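Local coordinates for protein esterase (Sinorhizobium meliloti 1021, PDB 4TX1) that hydrolyses acetyl esters as a carbohydrate acetylesterase of the SGNH-hydrolase family, with arylesterase activity probable, at residues Arg63-Asp68 against Ser101-Pro106; Gly110-Ala115 against Ala169-Leu174. All blocks are in the same frame, centred on the assembly; numbering follows the deposited sequence.

Contact 1 (Arg63-Asp68 against Ser101-Pro106)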
ATOM      1  N   ARG A  63     -15.876   0.474  10.393  1.00  9.51           N
ATOM      2  CA  ARG A  63     -15.740   0.039   9.032  1.00  9.20           C
ATOM      3  C   ARG A  63     -16.647   0.861   8.111  1.00 10.82           C
ATOM      4  O   ARG A  63     -17.773   1.022   8.420  1.00 10.61           O
ATOM      5  CB  ARG A  63     -16.113  -1.428   8.901  1.00 20.00           C
ATOM      6  CG  ARG A  63     -16.169  -1.952   7.481  1.00 20.00           C
ATOM      7  CD  ARG A  63     -16.343  -3.454   7.401  1.00 20.00           C
ATOM      8  NE  ARG A  63     -15.120  -4.187   7.586  1.00 20.00           N
ATOM      9  CZ  ARG A  63     -15.032  -5.389   8.135  1.00 20.00           C
ATOM     10  NH1 ARG A  63     -16.075  -5.980   8.688  1.00 20.00           N
ATOM     11  NH2 ARG A  63     -13.878  -5.963   8.201  1.00 20.00           N
ATOM     12  N   THR A  64     -16.099   1.333   6.995  1.00 10.09           N
ATOM     13  CA  THR A  64     -16.811   2.054   5.980  1.00 10.99           C
ATOM     14  C   THR A  64     -17.107   1.090   4.817  1.00 11.31           C
ATOM     15  O   THR A  64     -16.566  -0.035   4.753  1.00 11.38           O
ATOM     16  CB  THR A  64     -15.979   3.186   5.413  1.00 10.75           C
ATOM     17  OG1 THR A  64     -14.933   2.605   4.565  1.00 11.85           O
ATOM     18  CG2 THR A  64     -15.351   4.065   6.549  1.00 12.37           C
ATOM     19  N   THR A  65     -17.938   1.548   3.866  1.00 11.79           N
ATOM     20  CA  THR A  65     -18.235   0.715   2.761  1.00 11.36           C
ATOM     21  C   THR A  65     -16.986   0.498   1.907  1.00 12.84           C
ATOM     22  O   THR A  65     -16.590  -0.639   1.637  1.00 12.27           O
ATOM     23  CB  THR A  65     -19.416   1.317   1.921  1.00 11.54           C
ATOM     24  OG1 THR A  65     -19.038   2.595   1.417  1.00 11.76           O
ATOM     25  CG2 THR A  65     -20.774   1.427   2.700  1.00 11.88           C
ATOM     26  N   ALA A  66     -16.321   1.561   1.499  1.00 11.12           N
ATOM     27  CA  ALA A  66     -15.230   1.439   0.514  1.00 12.11           C
ATOM     28  C   ALA A  66     -14.237   2.582   0.623  1.00 12.01           C
ATOM     29  O   ALA A  66     -13.633   3.034  -0.390  1.00 12.66           O
ATOM     30  CB  ALA A  66     -15.769   1.352  -0.940  1.00 11.77           C
ATOM     31  N   TYR A  67     -14.079   3.100   1.835  1.00 11.95           N
ATOM     32  CA  TYR A  67     -13.305   4.331   2.088  1.00 12.77           C
ATOM     33  C   TYR A  67     -12.274   4.138   3.171  1.00 12.19           C
ATOM     34  O   TYR A  67     -12.486   3.533   4.178  1.00 11.28           O
ATOM     35  CB  TYR A  67     -14.248   5.479   2.398  1.00 13.64           C
ATOM     36  CG  TYR A  67     -15.285   5.707   1.306  1.00 12.25           C
ATOM     37  CD1 TYR A  67     -14.977   6.463   0.140  1.00 14.88           C
ATOM     38  CD2 TYR A  67     -16.505   5.112   1.372  1.00 12.30           C
ATOM     39  CE1 TYR A  67     -15.889   6.562  -0.877  1.00 14.28           C
ATOM     40  CE2 TYR A  67     -17.413   5.195   0.290  1.00 12.95           C
ATOM     41  CZ  TYR A  67     -17.094   5.958  -0.804  1.00 15.00           C
ATOM     42  OH  TYR A  67     -18.045   6.094  -1.784  1.00 15.92           O
ATOM     43  N   ASP A  68     -11.114   4.751   3.000  1.00 12.51           N
ATOM     44  CA  ASP A  68     -10.065   4.622   3.971  1.00 12.91           C
ATOM     45  C   ASP A  68     -10.332   5.451   5.238  1.00 12.59           C
ATOM     46  O   ASP A  68     -10.848   6.588   5.192  1.00 15.24           O
ATOM     47  CB  ASP A  68      -8.801   5.214   3.362  1.00 15.17           C
ATOM     48  CG  ASP A  68      -8.304   4.421   2.172  1.00 21.76           C
ATOM     49  OD1 ASP A  68      -8.452   3.164   2.180  1.00 16.65           O
ATOM     50  OD2 ASP A  68      -7.866   5.143   1.166  1.00 26.65           O
ATOM     51  N   SER A 101     -23.245   3.441   8.213  1.00 12.89           N
ATOM     52  CA  SER A 101     -23.231   4.406   9.309  1.00 14.06           C
ATOM     53  C   SER A 101     -21.942   5.217   9.360  1.00 13.70           C
ATOM     54  O   SER A 101     -21.977   6.426   9.508  1.00 14.94           O
ATOM     55  CB  SER A 101     -23.481   3.682  10.640  1.00 15.11           C
ATOM     56  OG  SER A 101     -24.802   3.097  10.698  1.00 15.65           O
ATOM     57  N   ASN A 102     -20.784   4.562   9.087  1.00 12.83           N
ATOM     58  CA  ASN A 102     -19.537   5.304   9.153  1.00 11.67           C
ATOM     59  C   ASN A 102     -19.300   6.194   7.958  1.00 11.31           C
ATOM     60  O   ASN A 102     -18.595   7.178   8.036  1.00 13.52           O
ATOM     61  CB  ASN A 102     -18.369   4.349   9.411  1.00 12.37           C
ATOM     62  CG  ASN A 102     -18.432   3.727  10.784  1.00 12.98           C
ATOM     63  OD1 ASN A 102     -18.390   4.466  11.763  1.00 15.76           O
ATOM     64  ND2 ASN A 102     -18.574   2.432  10.890  1.00 11.32           N
ATOM     65  N   ASP A 103     -19.952   5.829   6.874  1.00 11.52           N
ATOM     66  CA  ASP A 103     -19.939   6.653   5.667  1.00 12.59           C
ATOM     67  C   ASP A 103     -20.647   8.011   5.905  1.00 14.63           C
ATOM     68  O   ASP A 103     -20.416   8.986   5.169  1.00 14.11           O
ATOM     69  CB  ASP A 103     -20.603   5.997   4.469  1.00 12.63           C
ATOM     70  CG  ASP A 103     -19.829   4.829   3.895  1.00 14.38           C
ATOM     71  OD1 ASP A 103     -19.550   3.884   4.713  1.00 13.71           O
ATOM     72  OD2 ASP A 103     -19.631   4.705   2.633  1.00 14.53           O
ATOM     73  N   MET A 104     -21.464   8.090   6.984  1.00 12.68           N
ATOM     74  CA  MET A 104     -22.122   9.373   7.306  1.00 14.50           C
ATOM     75  C   MET A 104     -21.236  10.409   7.969  1.00 15.49           C
ATOM     76  O   MET A 104     -21.612  11.575   8.097  1.00 16.55           O
ATOM     77  CB  MET A 104     -23.349   9.046   8.220  1.00 15.13           C
ATOM     78  CG  MET A 104     -24.319   8.037   7.675  1.00 14.60           C
ATOM     79  SD  MET A 104     -25.142   8.630   6.135  1.00 17.74           S
ATOM     80  CE  MET A 104     -24.175   7.937   4.809  1.00 15.95           C
ATOM     81  N   LYS A 105     -20.012  10.011   8.352  1.00 12.58           N
ATOM     82  CA  LYS A 105     -19.017  10.915   8.849  1.00 13.77           C
ATOM     83  C   LYS A 105     -18.488  11.810   7.789  1.00 14.13           C
ATOM     84  O   LYS A 105     -18.011  11.336   6.755  1.00 13.63           O
ATOM     85  CB  LYS A 105     -17.800  10.102   9.381  1.00 12.99           C
ATOM     86  CG  LYS A 105     -18.127   9.179  10.543  1.00 13.35           C
ATOM     87  CD  LYS A 105     -16.880   8.343  10.840  1.00 13.74           C
ATOM     88  CE  LYS A 105     -17.077   7.431  12.028  1.00 13.51           C
ATOM     89  NZ  LYS A 105     -15.887   6.517  12.345  1.00 12.71           N
ATOM     90  N   PRO A 106     -18.508  13.131   8.015  1.00 15.90           N
ATOM     91  CA  PRO A 106     -17.892  14.054   7.044  1.00 16.60           C
ATOM     92  C   PRO A 106     -16.481  13.751   6.629  1.00 16.37           C
ATOM     93  O   PRO A 106     -16.130  13.924   5.457  1.00 17.77           O
ATOM     94  CB  PRO A 106     -17.955  15.402   7.792  1.00 18.43           C
ATOM     95  CG  PRO A 106     -19.246  15.304   8.599  1.00 19.00           C
ATOM     96  CD  PRO A 106     -19.335  13.860   9.021  1.00 17.02           C
TER
HETATM   97  O   HOH W   1     -20.545   1.604   8.156  1.00 12.37           O

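Contact 2 (Gly110-Ala115 against Ala169-Leu174)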
ATOM      1  N   GLY A 110     -19.754  11.521   4.101  1.00 14.25           N
ATOM      2  CA  GLY A 110     -20.980  11.998   4.718  1.00 15.78           C
ATOM      3  C   GLY A 110     -22.231  11.851   3.882  1.00 19.06           C
ATOM      4  O   GLY A 110     -23.287  12.377   4.257  1.00 25.77           O
ATOM      5  N   THR A 111     -22.152  11.150   2.759  1.00 16.96           N
ATOM      6  CA  THR A 111     -23.267  11.084   1.824  1.00 17.50           C
ATOM      7  C   THR A 111     -23.913   9.698   1.692  1.00 18.77           C
ATOM      8  O   THR A 111     -23.255   8.678   1.557  1.00 16.11           O
ATOM      9  CB  THR A 111     -22.901  11.609   0.402  1.00 17.92           C
ATOM     10  OG1 THR A 111     -21.920  10.740  -0.232  1.00 17.18           O
ATOM     11  CG2 THR A 111     -22.256  13.056   0.430  1.00 19.45           C
ATOM     12  N   ALA A 112     -25.262   9.664   1.682  1.00 16.67           N
ATOM     13  CA  ALA A 112     -25.950   8.441   1.392  1.00 15.31           C
ATOM     14  C   ALA A 112     -25.529   7.861   0.038  1.00 16.80           C
ATOM     15  O   ALA A 112     -25.416   6.635  -0.129  1.00 14.86           O
ATOM     16  CB  ALA A 112     -27.483   8.621   1.452  1.00 17.65           C
ATOM     17  N   PHE A 113     -25.395   8.739  -0.950  1.00 17.46           N
ATOM     18  CA  PHE A 113     -25.065   8.280  -2.295  1.00 17.44           C
ATOM     19  C   PHE A 113     -23.662   7.607  -2.287  1.00 16.14           C
ATOM     20  O   PHE A 113     -23.482   6.598  -2.885  1.00 17.78           O
ATOM     21  CB  PHE A 113     -25.051   9.447  -3.296  1.00 18.72           C
ATOM     22  CG  PHE A 113     -24.797   8.993  -4.633  1.00 21.37           C
ATOM     23  CD1 PHE A 113     -25.761   8.231  -5.281  1.00 23.80           C
ATOM     24  CD2 PHE A 113     -23.528   9.153  -5.206  1.00 23.25           C
ATOM     25  CE1 PHE A 113     -25.481   7.708  -6.542  1.00 27.04           C
ATOM     26  CE2 PHE A 113     -23.303   8.670  -6.483  1.00 23.07           C
ATOM     27  CZ  PHE A 113     -24.256   7.964  -7.130  1.00 25.29           C
ATOM     28  N   GLY A 114     -22.706   8.180  -1.545  1.00 15.71           N
ATOM     29  CA  GLY A 114     -21.366   7.559  -1.481  1.00 15.23           C
ATOM     30  C   GLY A 114     -21.426   6.171  -0.817  1.00 14.70           C
ATOM     31  O   GLY A 114     -20.674   5.279  -1.202  1.00 15.47           O
ATOM     32  N   ALA A 115     -22.341   5.972   0.139  1.00 14.39           N
ATOM     33  CA  ALA A 115     -22.525   4.714   0.823  1.00 14.28           C
ATOM     34  C   ALA A 115     -23.099   3.697  -0.140  1.00 15.69           C
ATOM     35  O   ALA A 115     -22.643   2.577  -0.207  1.00 13.37           O
ATOM     36  CB  ALA A 115     -23.401   4.804   2.089  1.00 12.37           C
ATOM     37  N   ALA A 169     -31.055   8.776   6.750  1.00 19.59           N
ATOM     38  CA  ALA A 169     -32.473   8.487   6.460  1.00 19.75           C
ATOM     39  C   ALA A 169     -32.666   8.080   5.025  1.00 21.32           C
ATOM     40  O   ALA A 169     -33.706   7.450   4.658  1.00 21.22           O
ATOM     41  CB  ALA A 169     -33.311   9.761   6.784  1.00 19.44           C
ATOM     42  N   MET A 170     -31.714   8.464   4.168  1.00 20.17           N
ATOM     43  CA  MET A 170     -31.793   8.135   2.724  1.00 20.82           C
ATOM     44  C   MET A 170     -31.236   6.774   2.378  1.00 21.98           C
ATOM     45  O   MET A 170     -31.376   6.310   1.234  1.00 21.94           O
ATOM     46  CB  MET A 170     -31.096   9.194   1.916  1.00 21.72           C
ATOM     47  CG  MET A 170     -31.702  10.577   2.052  1.00 27.67           C
ATOM     48  SD  MET A 170     -30.596  11.783   1.311  1.00 35.99           S
ATOM     49  CE  MET A 170     -30.980  13.334   2.125  1.00 36.81           C
ATOM     50  N   LEU A 171     -30.542   6.117   3.326  1.00 20.53           N
ATOM     51  CA  LEU A 171     -29.954   4.811   2.991  1.00 20.08           C
ATOM     52  C   LEU A 171     -30.950   3.712   2.651  1.00 22.22           C
ATOM     53  O   LEU A 171     -30.701   2.952   1.728  1.00 19.66           O
ATOM     54  CB  LEU A 171     -29.028   4.273   4.129  1.00 18.73           C
ATOM     55  CG  LEU A 171     -27.875   5.187   4.485  1.00 18.95           C
ATOM     56  CD1 LEU A 171     -27.318   4.787   5.851  1.00 16.31           C
ATOM     57  CD2 LEU A 171     -26.818   5.187   3.346  1.00 17.59           C
ATOM     58  N   ALA A 172     -32.087   3.591   3.364  1.00 18.59           N
ATOM     59  CA  ALA A 172     -33.039   2.525   3.061  1.00 19.46           C
ATOM     60  C   ALA A 172     -33.561   2.575   1.587  1.00 18.19           C
ATOM     61  O   ALA A 172     -33.545   1.581   0.918  1.00 19.52           O
ATOM     62  CB  ALA A 172     -34.164   2.496   4.078  1.00 19.70           C
ATOM     63  N   PRO A 173     -34.010   3.732   1.091  1.00 21.28           N
ATOM     64  CA  PRO A 173     -34.569   3.717  -0.284  1.00 20.40           C
ATOM     65  C   PRO A 173     -33.471   3.491  -1.362  1.00 21.58           C
ATOM     66  O   PRO A 173     -33.696   2.735  -2.334  1.00 22.25           O
ATOM     67  CB  PRO A 173     -35.245   5.079  -0.422  1.00 22.10           C
ATOM     68  CG  PRO A 173     -34.813   5.930   0.727  1.00 23.18           C
ATOM     69  CD  PRO A 173     -34.343   4.976   1.818  1.00 20.45           C
ATOM     70  N   LEU A 174     -32.289   4.102  -1.163  1.00 21.23           N
ATOM     71  CA  LEU A 174     -31.156   3.915  -2.057  1.00 19.17           C
ATOM     72  C   LEU A 174     -30.689   2.466  -2.040  1.00 17.43           C
ATOM     73  O   LEU A 174     -30.403   1.916  -3.108  1.00 17.34           O
ATOM     74  CB  LEU A 174     -30.026   4.856  -1.697  1.00 20.30           C
ATOM     75  CG  LEU A 174     -30.187   6.346  -1.942  1.00 21.03           C
ATOM     76  CD1 LEU A 174     -28.917   7.083  -1.501  1.00 24.11           C
ATOM     77  CD2 LEU A 174     -30.547   6.579  -3.408  1.00 24.86           C
TER

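Contact 1 (Arg63-Asp68 against Ser101-Pro106)
The Gly-x-Asn-Asp block of the SGNH fold, here ending in Ser101, Asn102 and Asp103 after strand 94-98, meets the loop that follows strand 53-59, Arg63 to Tyr67. Asn102 holds the position that in this family supplies an oxyanion-hole amide. Its ND2 donates to Arg63 O at 3.0 Å from above the carbonyl plane, 48° out of it, so the bond misses the lone-pair directions. A water bridges the same two residues: it donates to Arg63 O and accepts from Asn102 N at 3.1 Å. The carbonyl thus has two donors, and Asn102 is tied through backbone and side chain alike. On the other side of the amide, Lys105 NZ gives Asn102 OD1 a weak bond.

Asp103 works as a two-pronged acceptor. Asp103 OD1 takes Thr65 N at 3.0 Å, with an N-H...O angle of 155°, while OD2 takes Thr65 OG1 at a short 2.5 Å; each oxygen uses its syn lone pair. The Thr65 torsion sets OG1 between the backbone N and the carbonyl carbon, which brings it to Asp103 OD2. Asp103 OD2 also lies 3.3 Å from Tyr67 CE2, oblique to a ring whose plane is 85° from the carboxylate. Within the loop, Thr64 OG1 donates to Tyr67 O at 2.6 Å, on an in-plane lone pair, which braces the turn.

One N-H and one O-H, on separate oxygens of a buried carboxylate, are consistent with an ionised Asp103 fixed in rotation about CB-CG; Asn102 ND2 bonding to Arg63 O, with the weak Lys105 bond, should limit rotation of the Asn102 side-chain amide.

Contact 2 (Gly110-Ala115 against Ala169-Leu174)
Thr111 OG1 accepts the N-H of Gly114 at 3.0 Å, with an N-H...O angle of 141°: this is the capping bond of Thr111, the N-cap residue of helix 112-127, just where Ala112 meets Met170, Leu171 and Leu174. The first amide of the helix, Ala112 N, is bonded to Gln167 OE1, so the helix start is tied from two sources.

Ala112 CB points at the opposing segment and three side chains gather on it. Leu174 CD1 is nearest, 3.6 Å from Ala112 CB, and the same methyl lies 3.9 Å from Phe113 N. Met170 offers its CB, 3.7 Å from Ala112 CB, while the rest of its extended chain runs off elsewhere. Leu171, the residue after Met170, has CG anti to its own carbonyl carbon (chi1 -58°) and sends CD2 to Ala115 CB at 3.7 Å and to Ala112 CA at 3.9 Å, thereby touching two alanines three residues apart.

Both helices are crossovers of the parallel sheet, one leading from strand 94-98 to 140-145, the other from 140-145 to 185-188. Small alanines on one and leucine methyls on the other let the two segments approach to 5.6 Å between Ala112 CA and Leu171 CA. No hydrogen bond spans the segments; apolar packing joins them, buried at Ala112, Ala115 and Leu171, with Met170 and Leu174 at the solvent-facing edge.

How the contacts relate
The centres of contact 1 and contact 2 lie about 11 Å apart, and the chain finishes contact 1 before it starts contact 2. Two probable hydrogen bonds join them: Tyr67 OH to Gly114 O and Gly110 N to Asp103 O, each 2.8 Å. Asp103 OD2 also packs at 3.4 Å on Ala115 CA, so one carboxylate faces both the 63-68 loop and the first turn of helix 112-127. Contact 1 is the one close to the probable catalytic site: Asn102 lies near, without touching, a probable Ser22-His202-Asp199 triad. Contact 2 joins helix 171-182 to the same framework. Both contacts also reach a second subunit.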